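Local coordinates for hypothetical protein (Ruminococcus gnavus, PDB 4QAN), which is of unknown function but has a cystatin-like fold, belongs as a divergent member to the NTF2-like superfamily, and can bind a magnesium ion, at residues A37-D42 with Y199-Q204; I120-E125 with S142-Y147; E134-Q139 with T160-E165; R239-A244 with E262-L267; G339-R344 with S355-S360. One frame throughout, in Å; residues are numbered along the deposited sequence.

Contact 1 of 5, residues A37-D42 with Y199-Q204; sequences ALKKND and YVLPNQ
Lys39 and Lys40, where helix 27-39 runs out, lay their side chains at about right angles across Leu201 and Asn203 of the extended segment 199-204. Lys39 meets Leu201 through carbon alone: CD of the lysine comes within 3.6 Å of the leucine CD1. Its chain leaves the helix with CG anti to the backbone N (chi1 -173°), stays extended and bends only at the last torsion, which carries the ammonium past the leucine to the backbone oxygens of Glu113 and Leu115. A lysine suits this place because its methylenes can pack on an apolar neighbour while its charge still finds polar partners. Leu201 is also held by Leu35 of the same helix and by Val117 of strand 116-122.

Lys40 crosses Asn203 in a similar way, CE of the lysine lying 3.5 Å from CB of Asn203 and 3.6 Å from its ND2. The amine is shared between the Ser36 hydroxyl and the backbone: NZ of Lys40 also donates to O of Pro202 at 3.3 Å. This long bond arrives from above the carbonyl plane, 38° out of it. The Ser36 hydroxyl is hydrogen-bonded to both of these atoms, closing a small polar cluster at the surface.

The lysines stand beside a classic helix end. Asn41, with positive phi, is the C-prime residue of a Schellman motif in which N of Asp42 bonds to O of Ala37 at 3.0 Å and N of Asn41 to O of Leu38 at 3.2 Å, and Asp42 then N-caps the following helix.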
# COMPACT_ATOMS: atom_id res chain seq x y z
N ALA A 37 6.03 -8.28 -18.92
CA ALA A 37 6.51 -7.21 -18.06
C ALA A 37 7.77 -7.66 -17.34
O ALA A 37 8.78 -6.96 -17.36
CB ALA A 37 5.45 -6.80 -17.06
N LEU A 38 7.70 -8.84 -16.72
CA LEU A 38 8.83 -9.42 -16.00
C LEU A 38 10.01 -9.66 -16.93
O LEU A 38 11.15 -9.42 -16.57
CB LEU A 38 8.44 -10.74 -15.33
CG LEU A 38 7.49 -10.60 -14.14
CD1 LEU A 38 6.66 -11.85 -13.94
CD2 LEU A 38 8.25 -10.26 -12.87
N LYS A 39 9.73 -10.14 -18.14
CA LYS A 39 10.78 -10.37 -19.12
C LYS A 39 11.52 -9.08 -19.45
O LYS A 39 12.75 -9.09 -19.57
CB LYS A 39 10.17 -10.96 -20.40
CG LYS A 39 11.19 -11.40 -21.45
CD LYS A 39 10.47 -11.87 -22.70
CE LYS A 39 11.43 -12.41 -23.74
NZ LYS A 39 12.18 -13.58 -23.20
N LYS A 40 10.77 -7.99 -19.58
CA LYS A 40 11.33 -6.69 -19.97
C LYS A 40 11.73 -5.86 -18.76
O LYS A 40 12.02 -4.68 -18.90
CB LYS A 40 10.31 -5.89 -20.78
CG LYS A 40 9.78 -6.60 -22.01
CD LYS A 40 8.59 -5.84 -22.57
CE LYS A 40 8.40 -6.13 -24.05
NZ LYS A 40 7.64 -7.39 -24.27
N ASN A 41 11.72 -6.47 -17.58
CA ASN A 41 12.00 -5.76 -16.34
C ASN A 41 11.31 -4.37 -16.31
O ASN A 41 11.91 -3.37 -15.94
CB ASN A 41 13.52 -5.64 -16.15
CG ASN A 41 13.91 -5.11 -14.77
OD1 ASN A 41 13.15 -5.22 -13.79
ND2 ASN A 41 15.09 -4.52 -14.69
N ASP A 42 10.04 -4.33 -16.70
CA ASP A 42 9.29 -3.08 -16.82
C ASP A 42 8.25 -2.98 -15.71
O ASP A 42 7.16 -3.54 -15.81
CB ASP A 42 8.64 -2.96 -18.20
CG ASP A 42 7.96 -1.61 -18.43
OD1 ASP A 42 7.67 -0.91 -17.45
OD2 ASP A 42 7.69 -1.26 -19.60
N TYR A 199 3.06 -18.74 -27.52
CA TYR A 199 2.54 -17.73 -26.60
C TYR A 199 3.03 -16.35 -27.05
O TYR A 199 4.23 -16.13 -27.26
CB TYR A 199 2.93 -18.03 -25.15
CG TYR A 199 2.18 -19.22 -24.54
CD1 TYR A 199 0.88 -19.08 -24.05
CD2 TYR A 199 2.78 -20.48 -24.45
CE1 TYR A 199 0.20 -20.16 -23.51
CE2 TYR A 199 2.11 -21.56 -23.90
CZ TYR A 199 0.82 -21.40 -23.43
OH TYR A 199 0.14 -22.47 -22.89
N VAL A 200 2.09 -15.42 -27.23
CA VAL A 200 2.39 -14.05 -27.65
C VAL A 200 2.57 -13.16 -26.43
O VAL A 200 1.59 -12.80 -25.77
CB VAL A 200 1.28 -13.49 -28.56
CG1 VAL A 200 1.40 -11.97 -28.73
CG2 VAL A 200 1.29 -14.20 -29.91
N LEU A 201 3.82 -12.81 -26.13
CA LEU A 201 4.14 -11.85 -25.07
C LEU A 201 3.90 -10.43 -25.58
O LEU A 201 4.67 -9.93 -26.39
CB LEU A 201 5.60 -12.00 -24.66
CG LEU A 201 5.96 -13.27 -23.89
CD1 LEU A 201 7.46 -13.49 -23.92
CD2 LEU A 201 5.45 -13.20 -22.46
N PRO A 202 2.84 -9.75 -25.09
CA PRO A 202 2.55 -8.43 -25.64
C PRO A 202 3.56 -7.35 -25.25
O PRO A 202 4.39 -7.56 -24.34
CB PRO A 202 1.19 -8.08 -25.02
CG PRO A 202 1.20 -8.78 -23.71
CD PRO A 202 2.01 -10.04 -23.90
N ASN A 203 3.49 -6.22 -25.93
CA ASN A 203 4.07 -4.99 -25.41
C ASN A 203 3.33 -3.75 -25.87
O ASN A 203 3.86 -2.91 -26.60
CB ASN A 203 5.55 -4.88 -25.71
CG ASN A 203 5.89 -5.24 -27.13
OD1 ASN A 203 5.03 -5.18 -28.02
ND2 ASN A 203 7.13 -5.62 -27.35
N GLN A 204 2.07 -3.69 -25.46
CA GLN A 204 1.40 -2.43 -25.20
C GLN A 204 1.34 -2.38 -23.68
O GLN A 204 1.68 -3.36 -23.01
CB GLN A 204 -0.03 -2.40 -25.74
CG GLN A 204 -0.29 -3.17 -27.04
CD GLN A 204 0.30 -2.48 -28.25
OE1 GLN A 204 1.47 -2.10 -28.25
NE2 GLN A 204 -0.51 -2.33 -29.31

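Contact 2 of 5, residues I120-E125 with S142-Y147; sequences IAEKKE and SELEIY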
# COMPACT_ATOMS: atom_id res chain seq x y z
N ILE A 120 0.85 -22.60 -19.72
CA ILE A 120 0.05 -21.97 -18.68
C ILE A 120 -1.10 -22.93 -18.42
O ILE A 120 -1.91 -23.17 -19.32
CB ILE A 120 -0.50 -20.60 -19.15
CG1 ILE A 120 0.65 -19.61 -19.35
CG2 ILE A 120 -1.49 -20.04 -18.14
CD1 ILE A 120 0.24 -18.34 -20.05
N ALA A 121 -1.17 -23.47 -17.21
CA ALA A 121 -2.20 -24.47 -16.88
C ALA A 121 -3.13 -23.96 -15.78
O ALA A 121 -2.68 -23.33 -14.84
CB ALA A 121 -1.54 -25.77 -16.44
N GLU A 122 -4.43 -24.25 -15.92
CA GLU A 122 -5.42 -23.86 -14.91
C GLU A 122 -5.47 -24.89 -13.79
O GLU A 122 -5.91 -26.00 -14.01
CB GLU A 122 -6.82 -23.73 -15.54
CG GLU A 122 -7.02 -22.47 -16.38
CD GLU A 122 -8.48 -22.22 -16.74
OE1 GLU A 122 -9.37 -22.43 -15.88
OE2 GLU A 122 -8.72 -21.78 -17.88
N LYS A 123 -5.03 -24.50 -12.60
CA LYS A 123 -5.03 -25.41 -11.44
C LYS A 123 -6.46 -25.91 -11.14
O LYS A 123 -7.42 -25.18 -11.33
CB LYS A 123 -4.43 -24.71 -10.21
CG LYS A 123 -3.55 -25.61 -9.37
CD LYS A 123 -2.90 -24.85 -8.23
CE LYS A 123 -3.87 -24.68 -7.07
NZ LYS A 123 -3.25 -23.97 -5.92
N LYS A 124 -6.57 -27.15 -10.67
CA LYS A 124 -7.89 -27.80 -10.52
C LYS A 124 -8.41 -27.83 -9.09
O LYS A 124 -8.48 -28.89 -8.48
CB LYS A 124 -7.82 -29.23 -11.07
N GLU A 125 -8.81 -26.66 -8.57
CA GLU A 125 -9.37 -26.53 -7.21
C GLU A 125 -10.59 -25.59 -7.20
O GLU A 125 -10.44 -24.39 -7.02
CB GLU A 125 -8.33 -25.99 -6.22
CG GLU A 125 -6.87 -26.23 -6.57
CD GLU A 125 -6.37 -27.60 -6.18
OE1 GLU A 125 -6.40 -27.91 -4.97
OE2 GLU A 125 -5.95 -28.37 -7.08
N SER A 142 -9.03 -17.42 -10.80
CA SER A 142 -8.41 -18.54 -11.50
C SER A 142 -6.96 -18.68 -11.07
O SER A 142 -6.16 -17.78 -11.29
CB SER A 142 -8.50 -18.34 -13.01
OG SER A 142 -7.70 -19.30 -13.67
N GLU A 143 -6.64 -19.80 -10.42
CA GLU A 143 -5.28 -20.09 -9.97
C GLU A 143 -4.54 -20.82 -11.07
O GLU A 143 -4.93 -21.92 -11.45
CB GLU A 143 -5.29 -20.94 -8.70
CG GLU A 143 -5.43 -20.13 -7.41
CD GLU A 143 -5.37 -21.02 -6.18
OE1 GLU A 143 -6.21 -21.94 -6.09
OE2 GLU A 143 -4.50 -20.79 -5.31
N LEU A 144 -3.49 -20.20 -11.59
CA LEU A 144 -2.75 -20.76 -12.72
C LEU A 144 -1.36 -21.18 -12.32
O LEU A 144 -0.69 -20.52 -11.53
CB LEU A 144 -2.66 -19.75 -13.87
CG LEU A 144 -4.01 -19.39 -14.51
CD1 LEU A 144 -4.54 -18.09 -13.94
CD2 LEU A 144 -3.90 -19.29 -16.02
N GLU A 145 -0.95 -22.33 -12.86
CA GLU A 145 0.42 -22.80 -12.79
C GLU A 145 1.08 -22.42 -14.10
O GLU A 145 0.55 -22.70 -15.17
CB GLU A 145 0.46 -24.31 -12.63
CG GLU A 145 -0.29 -24.86 -11.42
CD GLU A 145 -0.21 -26.37 -11.34
OE1 GLU A 145 0.11 -27.02 -12.36
OE2 GLU A 145 -0.46 -26.92 -10.25
N ILE A 146 2.26 -21.80 -14.02
CA ILE A 146 2.94 -21.30 -15.21
C ILE A 146 4.32 -21.93 -15.31
O ILE A 146 5.11 -21.84 -14.38
CB ILE A 146 3.05 -19.76 -15.15
CG1 ILE A 146 1.66 -19.14 -14.96
CG2 ILE A 146 3.70 -19.21 -16.41
CD1 ILE A 146 1.72 -17.74 -14.40
N TYR A 147 4.59 -22.58 -16.43
CA TYR A 147 5.88 -23.21 -16.67
C TYR A 147 6.68 -22.35 -17.65
O TYR A 147 6.26 -22.14 -18.79
CB TYR A 147 5.70 -24.64 -17.21
CG TYR A 147 4.97 -25.54 -16.23
CD1 TYR A 147 5.66 -26.25 -15.26
CD2 TYR A 147 3.58 -25.64 -16.26
CE1 TYR A 147 4.99 -27.06 -14.35
CE2 TYR A 147 2.90 -26.44 -15.35
CZ TYR A 147 3.61 -27.15 -14.40
OH TYR A 147 2.95 -27.95 -13.49
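Ser142 faces Glu122 loosely, its OG 4.2 Å from the glutamate OE1, and its hydroxyl bonds instead to Glu27. Glu143 is gripped twice by one residue: its backbone O accepts from N of Lys123 at 2.8 Å, and its carboxylate forms a long, weak salt bridge in which NZ of Lys123 lies 3.5 Å from OE2 of Glu143. The lysine chain gets there by bending at chi3 (80°). Leu144, in a non-hydrogen-bonded pair with Glu122, offers its CA-H to O of Ala121 and presses CD2 against CG2 of Ile120 at 3.3 Å, tighter than usual for two methyls. Glu145 makes the hydrogen-bonded antiparallel pair with Ala121, its O receiving the alanine N at 2.8 Å almost straight (175°) and its N returning a bond to the alanine O. Its OE2 lies 3.5 Å from CG of Lys123, whose length suits it to cover Glu145 and still reach Glu143. Replacing Lys123 by an alanine would probably deprive the Glu143 carboxylate of its charge partner from the adjoining loop and open a gap beside Glu145. Ile146 points to the same face as Ile120 and Leu144, its CG2 packing on CG1 of Ile120. Tyr147 carries the pairing on through backbone bonds to Leu118 and Glu119.

Strand 140-150 thus lies between strand 116-122 and strand 153-164. Helix 27-39 covers the Ile120 and Ile146 face through Val31, while Glu143 touches Arg128 and Leu132 of helix 126-135.

Contact 3 of 5, residues E134-Q139 with T160-E165; sequences ECLAAQ and TAVQYE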
# COMPACT_ATOMS: atom_id res chain seq x y z
N GLU A 134 -14.65 -15.16 -3.20
CA GLU A 134 -15.51 -14.60 -2.16
C GLU A 134 -14.74 -13.59 -1.30
O GLU A 134 -15.27 -12.53 -0.97
CB GLU A 134 -16.07 -15.74 -1.31
CG GLU A 134 -17.37 -15.42 -0.60
CD GLU A 134 -17.81 -16.55 0.33
OE1 GLU A 134 -17.36 -17.70 0.14
OE2 GLU A 134 -18.61 -16.27 1.25
N CYS A 135 -13.50 -13.93 -0.94
CA CYS A 135 -12.58 -12.98 -0.29
C CYS A 135 -12.45 -11.67 -1.08
O CYS A 135 -12.50 -10.57 -0.53
CB CYS A 135 -11.17 -13.60 -0.14
SG CYS A 135 -10.97 -14.85 1.15
N LEU A 136 -12.28 -11.80 -2.39
CA LEU A 136 -12.01 -10.66 -3.25
C LEU A 136 -13.28 -9.99 -3.77
O LEU A 136 -13.19 -8.94 -4.43
CB LEU A 136 -11.13 -11.11 -4.42
CG LEU A 136 -9.75 -11.68 -4.04
CD1 LEU A 136 -9.04 -12.23 -5.26
CD2 LEU A 136 -8.89 -10.63 -3.38
N ALA A 137 -14.44 -10.57 -3.46
CA ALA A 137 -15.72 -10.16 -4.05
C ALA A 137 -15.63 -10.14 -5.58
O ALA A 137 -16.12 -9.21 -6.24
CB ALA A 137 -16.18 -8.82 -3.51
N ALA A 138 -15.00 -11.17 -6.13
CA ALA A 138 -14.68 -11.23 -7.55
C ALA A 138 -15.67 -12.10 -8.31
O ALA A 138 -16.27 -13.01 -7.75
CB ALA A 138 -13.27 -11.77 -7.73
N GLN A 139 -15.82 -11.81 -9.60
CA GLN A 139 -16.65 -12.64 -10.46
C GLN A 139 -16.06 -14.04 -10.61
O GLN A 139 -16.75 -15.03 -10.41
CB GLN A 139 -16.80 -12.00 -11.83
CG GLN A 139 -17.54 -10.68 -11.82
CD GLN A 139 -17.87 -10.21 -13.22
OE1 GLN A 139 -16.98 -10.08 -14.06
NE2 GLN A 139 -19.15 -9.97 -13.48
N THR A 160 -2.33 -15.93 -9.05
CA THR A 160 -3.76 -15.81 -8.81
C THR A 160 -4.33 -14.68 -9.66
O THR A 160 -4.07 -13.50 -9.42
CB THR A 160 -4.07 -15.55 -7.32
OG1 THR A 160 -3.45 -16.55 -6.51
CG2 THR A 160 -5.57 -15.55 -7.08
N ALA A 161 -5.10 -15.05 -10.68
CA ALA A 161 -5.75 -14.11 -11.59
C ALA A 161 -7.17 -13.90 -11.14
O ALA A 161 -7.83 -14.83 -10.67
CB ALA A 161 -5.73 -14.66 -13.00
N VAL A 162 -7.66 -12.67 -11.29
CA VAL A 162 -8.99 -12.32 -10.81
C VAL A 162 -9.79 -11.60 -11.89
O VAL A 162 -9.22 -10.89 -12.71
CB VAL A 162 -8.91 -11.51 -9.49
CG1 VAL A 162 -8.29 -10.13 -9.70
CG2 VAL A 162 -10.29 -11.39 -8.85
N GLN A 163 -11.10 -11.85 -11.93
CA GLN A 163 -11.99 -11.16 -12.85
C GLN A 163 -12.98 -10.26 -12.11
O GLN A 163 -13.63 -10.69 -11.13
CB GLN A 163 -12.78 -12.16 -13.71
CG GLN A 163 -13.42 -11.52 -14.93
CD GLN A 163 -14.45 -12.42 -15.60
OE1 GLN A 163 -15.33 -12.97 -14.94
NE2 GLN A 163 -14.35 -12.56 -16.92
N TYR A 164 -13.07 -9.02 -12.57
CA TYR A 164 -14.11 -8.09 -12.15
C TYR A 164 -14.73 -7.49 -13.39
O TYR A 164 -14.02 -7.04 -14.28
CB TYR A 164 -13.55 -6.95 -11.31
CG TYR A 164 -12.90 -7.34 -10.00
CD1 TYR A 164 -13.64 -7.40 -8.82
CD2 TYR A 164 -11.54 -7.60 -9.94
CE1 TYR A 164 -13.03 -7.73 -7.61
CE2 TYR A 164 -10.93 -7.93 -8.75
CZ TYR A 164 -11.67 -7.99 -7.58
OH TYR A 164 -11.03 -8.32 -6.40
N GLU A 165 -16.06 -7.48 -13.44
CA GLU A 165 -16.82 -6.92 -14.56
C GLU A 165 -16.27 -7.37 -15.91
O GLU A 165 -16.11 -6.57 -16.84
CB GLU A 165 -16.86 -5.39 -14.47
CG GLU A 165 -17.31 -4.90 -13.10
CD GLU A 165 -18.13 -3.62 -13.16
OE1 GLU A 165 -19.32 -3.70 -13.54
OE2 GLU A 165 -17.59 -2.55 -12.80
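Tyr164 sets its CG anti to its own carbonyl carbon (chi1 -63°); although its CB points away from segment 134-139, the end of the ring comes back to Leu136 and Ala138. Val162, with CG2 anti to the backbone N, sends that methyl to the same two residues.

The phenol OH of Tyr164 donates to O of Leu136 at 3.0 Å, tilted 29° from the carbonyl plane; the oxygen lies at the edge of the ring, near its plane. Over one face sits CB of Ala138, 4.0 Å from the tyrosine CE1 and offset toward the rim. The same alanine CB is pressed to 3.2 Å from CG2 of Val162, closer than usual for two methyl carbons, and CD1 of Leu136 adds a contact at 3.9 Å to that valine methyl. Tyrosine suits its place by offering both a flat apolar surface and a hydroxyl for a carbonyl at a helix end. Farther on, N of Gln139 bonds to O of Gln163 at 2.9 Å, and the Gln139 side chain runs out beside Glu165, where its OE1 accepts a hydrogen bond from the backbone N of Lys166.

Ala137, with positive phi, closes helix 126-135 in a Schellman motif and turns the chain into strand 140-150, the neighbour of strand 153-164. Leu136 also packs on Val141 and on His171 of strand 167-172, while Tyr164 reaches Glu54, Thr55 and Gln58 of helix 52-58.

Contact 4 of 5, residues R239-A244 with E262-L267; sequences RALAFA and EYAKEL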
# COMPACT_ATOMS: atom_id res chain seq x y z
N ARG A 239 -2.50 14.14 -0.43
CA ARG A 239 -1.77 15.31 -0.01
C ARG A 239 -1.07 15.03 1.32
O ARG A 239 0.08 15.45 1.55
CB ARG A 239 -2.75 16.48 0.10
CG ARG A 239 -2.12 17.82 0.37
CD ARG A 239 -3.16 18.94 0.22
NE ARG A 239 -2.78 20.11 1.02
CZ ARG A 239 -1.92 21.05 0.64
NH1 ARG A 239 -1.33 21.02 -0.56
NH2 ARG A 239 -1.65 22.06 1.48
N ALA A 240 -1.74 14.28 2.18
CA ALA A 240 -1.11 13.83 3.41
C ALA A 240 0.18 13.05 3.13
O ALA A 240 1.19 13.25 3.83
CB ALA A 240 -2.07 12.98 4.23
N LEU A 241 0.17 12.20 2.10
CA LEU A 241 1.38 11.44 1.77
C LEU A 241 2.45 12.34 1.16
O LEU A 241 3.63 12.23 1.52
CB LEU A 241 1.07 10.31 0.81
CG LEU A 241 0.12 9.24 1.36
CD1 LEU A 241 -0.37 8.38 0.20
CD2 LEU A 241 0.76 8.38 2.44
N ALA A 242 2.04 13.25 0.27
CA ALA A 242 2.93 14.27 -0.31
C ALA A 242 3.80 15.01 0.72
O ALA A 242 4.94 15.37 0.41
CB ALA A 242 2.13 15.28 -1.11
N PHE A 243 3.28 15.26 1.91
CA PHE A 243 4.06 15.96 2.98
C PHE A 243 5.29 15.21 3.47
O PHE A 243 6.19 15.81 4.07
CB PHE A 243 3.17 16.32 4.18
CG PHE A 243 2.34 17.57 3.97
CD1 PHE A 243 2.95 18.79 3.77
CD2 PHE A 243 0.96 17.51 3.96
CE1 PHE A 243 2.20 19.95 3.55
CE2 PHE A 243 0.20 18.65 3.77
CZ PHE A 243 0.82 19.87 3.55
N ALA A 244 5.32 13.90 3.26
CA ALA A 244 6.51 13.10 3.60
C ALA A 244 7.23 12.56 2.36
O ALA A 244 8.13 11.74 2.48
CB ALA A 244 6.11 11.96 4.51
N GLU A 262 5.30 2.54 2.59
CA GLU A 262 5.66 2.53 4.02
C GLU A 262 5.04 3.70 4.78
O GLU A 262 4.56 3.54 5.91
CB GLU A 262 7.19 2.63 4.22
CG GLU A 262 8.00 1.43 3.81
CD GLU A 262 7.91 0.28 4.80
OE1 GLU A 262 7.07 0.34 5.74
OE2 GLU A 262 8.68 -0.69 4.65
N TYR A 263 5.08 4.89 4.19
CA TYR A 263 4.55 6.04 4.93
C TYR A 263 3.03 5.90 5.07
O TYR A 263 2.48 6.21 6.12
CB TYR A 263 4.94 7.37 4.29
CG TYR A 263 4.58 8.56 5.15
CD1 TYR A 263 5.33 8.88 6.28
CD2 TYR A 263 3.47 9.35 4.86
CE1 TYR A 263 5.00 9.95 7.09
CE2 TYR A 263 3.13 10.44 5.65
CZ TYR A 263 3.90 10.73 6.77
OH TYR A 263 3.58 11.81 7.56
N ALA A 264 2.38 5.40 4.02
CA ALA A 264 0.97 5.10 4.06
C ALA A 264 0.64 4.16 5.23
O ALA A 264 -0.38 4.33 5.92
CB ALA A 264 0.51 4.49 2.75
N LYS A 265 1.47 3.15 5.40
CA LYS A 265 1.33 2.23 6.51
C LYS A 265 1.44 2.93 7.85
O LYS A 265 0.65 2.62 8.75
CB LYS A 265 2.36 1.12 6.43
CG LYS A 265 2.02 0.00 7.39
CD LYS A 265 2.96 -1.17 7.28
CE LYS A 265 2.51 -2.23 8.28
NZ LYS A 265 3.45 -3.36 8.29
N GLU A 266 2.42 3.84 7.99
CA GLU A 266 2.62 4.60 9.25
C GLU A 266 1.44 5.52 9.53
O GLU A 266 1.04 5.71 10.69
CB GLU A 266 3.85 5.55 9.19
CG GLU A 266 5.25 4.95 9.20
CD GLU A 266 6.35 6.03 9.01
OE1 GLU A 266 6.49 7.02 9.82
OE2 GLU A 266 7.12 5.88 8.03
N LEU A 267 0.93 6.13 8.47
CA LEU A 267 -0.22 7.02 8.56
C LEU A 267 -1.45 6.23 9.00
O LEU A 267 -2.07 6.54 10.04
CB LEU A 267 -0.44 7.73 7.22
CG LEU A 267 -1.68 8.61 7.00
CD1 LEU A 267 -2.01 9.45 8.22
CD2 LEU A 267 -1.52 9.50 5.78
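Tyr263 and Leu241 give up the most surface here, followed by Ala244, and the three lock together round one aromatic ring where the end of helix 237-242, with Ala244 just past it, packs against the long helix 254-275. CB of Ala244 stands over the centre of the Tyr263 ring, 3.3 Å from its centroid and only 9° off the ring normal, a close CH-pi contact in which CZ of the tyrosine is the nearest ring atom to that methyl, at 3.4 Å. Alanine suits this spot because a single methyl fills the short distance between the backbone and the ring face. The ring extends across to segment 239-244 because CG of Tyr263 is anti to the backbone N (chi1 -171°).

Leu241 works at the ring's edge instead of its face. Its CD2 lies near the ring plane, 3.8 Å from CD2 of Tyr263, and the same methyl wedges against the backbone of helix 254-275, 3.7 Å from CA of Ala264, whose small side chain lets it in so deeply. Leu267, one turn beyond Tyr263, extends the contact by setting its CD2 3.8 Å from CB of Ala240. Phe228 and Ile232 of helix 221-234 and Leu89 of helix 87-108 continue this apolar surround.

The contact contains carbon packing and one CH-pi interaction, with no polar bond between the two segments. Its stability is therefore likely to rest on burial and close shape fit, for which alanines, leucines and a broad ring are well chosen.

Contact 5 of 5, residues G339-R344 with S355-S360; sequences GYTLCR and SAPALS
This is a buried contact, made largely through the backbone, between strand 334-344 of the curved sheet in the C-terminal part of this cystatin-like, NTF2-like protein and the loop that follows the adjacent strand 349-353. Regular pairing gives way here: Thr341 still shares backbone hydrogen bonds with Gln352 and Ser353, but beyond them O of Gly339 and N of Ser355 lie 3.1 Å apart at an angle too poor for a bond. A side chain takes over. OG1 of Thr341, anti to its carbonyl carbon (chi1 -62°), donates to O of Ser355 at 2.9 Å, coming from above the carbonyl plane, 45° out of it. Threonine suits a strand through its beta branching and here also supplies the donor. A valine here, of like shape but lacking the hydroxyl, would probably leave the Ser355 carbonyl without this donor and the start of the loop less firmly tied to the strand. The Ser355 hydroxyl itself bonds to Ser353.

Gly339 allows the loop to come close. Its CA lies 3.7 Å from CB of Ala356, and a beta carbon on it would fall about 2.5 Å from that methyl, a clash. Ala356 packs beyond this on Gln324 and Ile313 of the same sheet, and Tyr340 turns away from the loop to Val225 and Ile229 of helix 221-234.

From Pro357 the chain winds through a short 3-10 turn to Ser360, a residue of the magnesium site observed in this protein, although no ion is bound to this chain here. Two bonds hold that turn: N of Leu359 to O of Ala356 at 3.0 Å, and N of Ser360 to O of Pro357 at 2.8 Å.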
# COMPACT_ATOMS: atom_id res chain seq x y z
N GLY A 339 4.26 11.90 17.93
CA GLY A 339 5.56 12.45 17.60
C GLY A 339 5.82 12.57 16.12
O GLY A 339 5.37 11.74 15.33
N TYR A 340 6.54 13.62 15.75
CA TYR A 340 6.97 13.86 14.37
C TYR A 340 8.46 14.11 14.33
O TYR A 340 9.04 14.62 15.28
CB TYR A 340 6.28 15.10 13.79
CG TYR A 340 4.80 14.98 13.59
CD1 TYR A 340 3.91 15.21 14.63
CD2 TYR A 340 4.29 14.66 12.35
CE1 TYR A 340 2.56 15.11 14.45
CE2 TYR A 340 2.94 14.55 12.15
CZ TYR A 340 2.07 14.79 13.20
OH TYR A 340 0.73 14.68 13.00
N THR A 341 9.07 13.72 13.22
CA THR A 341 10.45 14.11 12.92
C THR A 341 10.32 14.81 11.59
O THR A 341 9.77 14.25 10.65
CB THR A 341 11.41 12.90 12.83
OG1 THR A 341 11.46 12.21 14.08
CG2 THR A 341 12.81 13.35 12.47
N LEU A 342 10.80 16.06 11.53
CA LEU A 342 10.65 16.90 10.34
C LEU A 342 12.00 17.26 9.76
O LEU A 342 12.98 17.43 10.51
CB LEU A 342 9.90 18.17 10.71
CG LEU A 342 8.50 17.86 11.26
CD1 LEU A 342 8.21 18.74 12.46
CD2 LEU A 342 7.46 18.03 10.17
N CYS A 343 12.05 17.38 8.43
CA CYS A 343 13.27 17.71 7.71
C CYS A 343 13.08 18.93 6.80
O CYS A 343 12.05 19.10 6.13
CB CYS A 343 13.80 16.52 6.90
SG CYS A 343 12.62 15.90 5.67
N ARG A 344 14.12 19.77 6.79
CA ARG A 344 14.15 21.04 6.08
C ARG A 344 14.67 20.80 4.69
O ARG A 344 15.81 20.40 4.53
CB ARG A 344 15.07 22.00 6.83
CG ARG A 344 15.18 23.45 6.34
CD ARG A 344 16.08 24.22 7.30
NE ARG A 344 16.48 25.55 6.86
CZ ARG A 344 15.74 26.66 6.95
NH1 ARG A 344 14.51 26.63 7.44
NH2 ARG A 344 16.23 27.82 6.52
N SER A 355 7.30 9.65 14.01
CA SER A 355 7.91 9.22 15.26
C SER A 355 8.66 10.37 15.90
O SER A 355 9.00 11.36 15.25
CB SER A 355 8.91 8.09 15.00
OG SER A 355 10.03 8.58 14.28
N ALA A 356 8.92 10.23 17.18
CA ALA A 356 9.84 11.11 17.89
C ALA A 356 10.61 10.27 18.90
O ALA A 356 10.20 10.16 20.06
CB ALA A 356 9.09 12.23 18.57
N PRO A 357 11.75 9.70 18.47
CA PRO A 357 12.55 8.84 19.32
C PRO A 357 12.90 9.51 20.65
O PRO A 357 13.00 8.84 21.68
CB PRO A 357 13.82 8.62 18.51
CG PRO A 357 13.43 8.84 17.11
CD PRO A 357 12.32 9.83 17.12
N ALA A 358 13.05 10.83 20.61
CA ALA A 358 13.45 11.61 21.79
C ALA A 358 12.45 11.54 22.95
O ALA A 358 12.81 11.79 24.10
CB ALA A 358 13.69 13.05 21.37
N LEU A 359 11.20 11.24 22.64
CA LEU A 359 10.16 10.99 23.64
C LEU A 359 9.69 9.54 23.62
O LEU A 359 8.61 9.22 24.12
CB LEU A 359 8.96 11.90 23.38
CG LEU A 359 9.14 13.41 23.58
CD1 LEU A 359 7.85 14.12 23.23
CD2 LEU A 359 9.57 13.74 25.00
N SER A 360 10.51 8.66 23.04
CA SER A 360 10.22 7.23 22.91
C SER A 360 8.94 6.93 22.11
O SER A 360 8.34 5.87 22.28
CB SER A 360 10.16 6.56 24.29
OG SER A 360 9.85 5.19 24.15

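Contact 1 is a surface contact of lysine stems and carbonyls; contacts 2 and 3 are partly buried, and contacts 4 and 5 are buried. Contacts 1 to 3 gather round the sheet of strands 116-122, 140-150 and 153-164. Contacts 2 and 3 share that sheet, where N of Ser142 probably bonds to O of Ala161, and both involve the helix 126-135 connection; contact 1 reaches contact 2 through the Tyr199 hydroxyl and N of Ile120. Contacts 4 and 5 follow later in the chain, their centres about 15 Å apart. Chemistry follows place: strand pairing with a salt bridge in contact 2, mixed phenol and methyl contacts in contact 3, purely apolar helix packing in contact 4, and a threonine-to-carbonyl bond in contact 5.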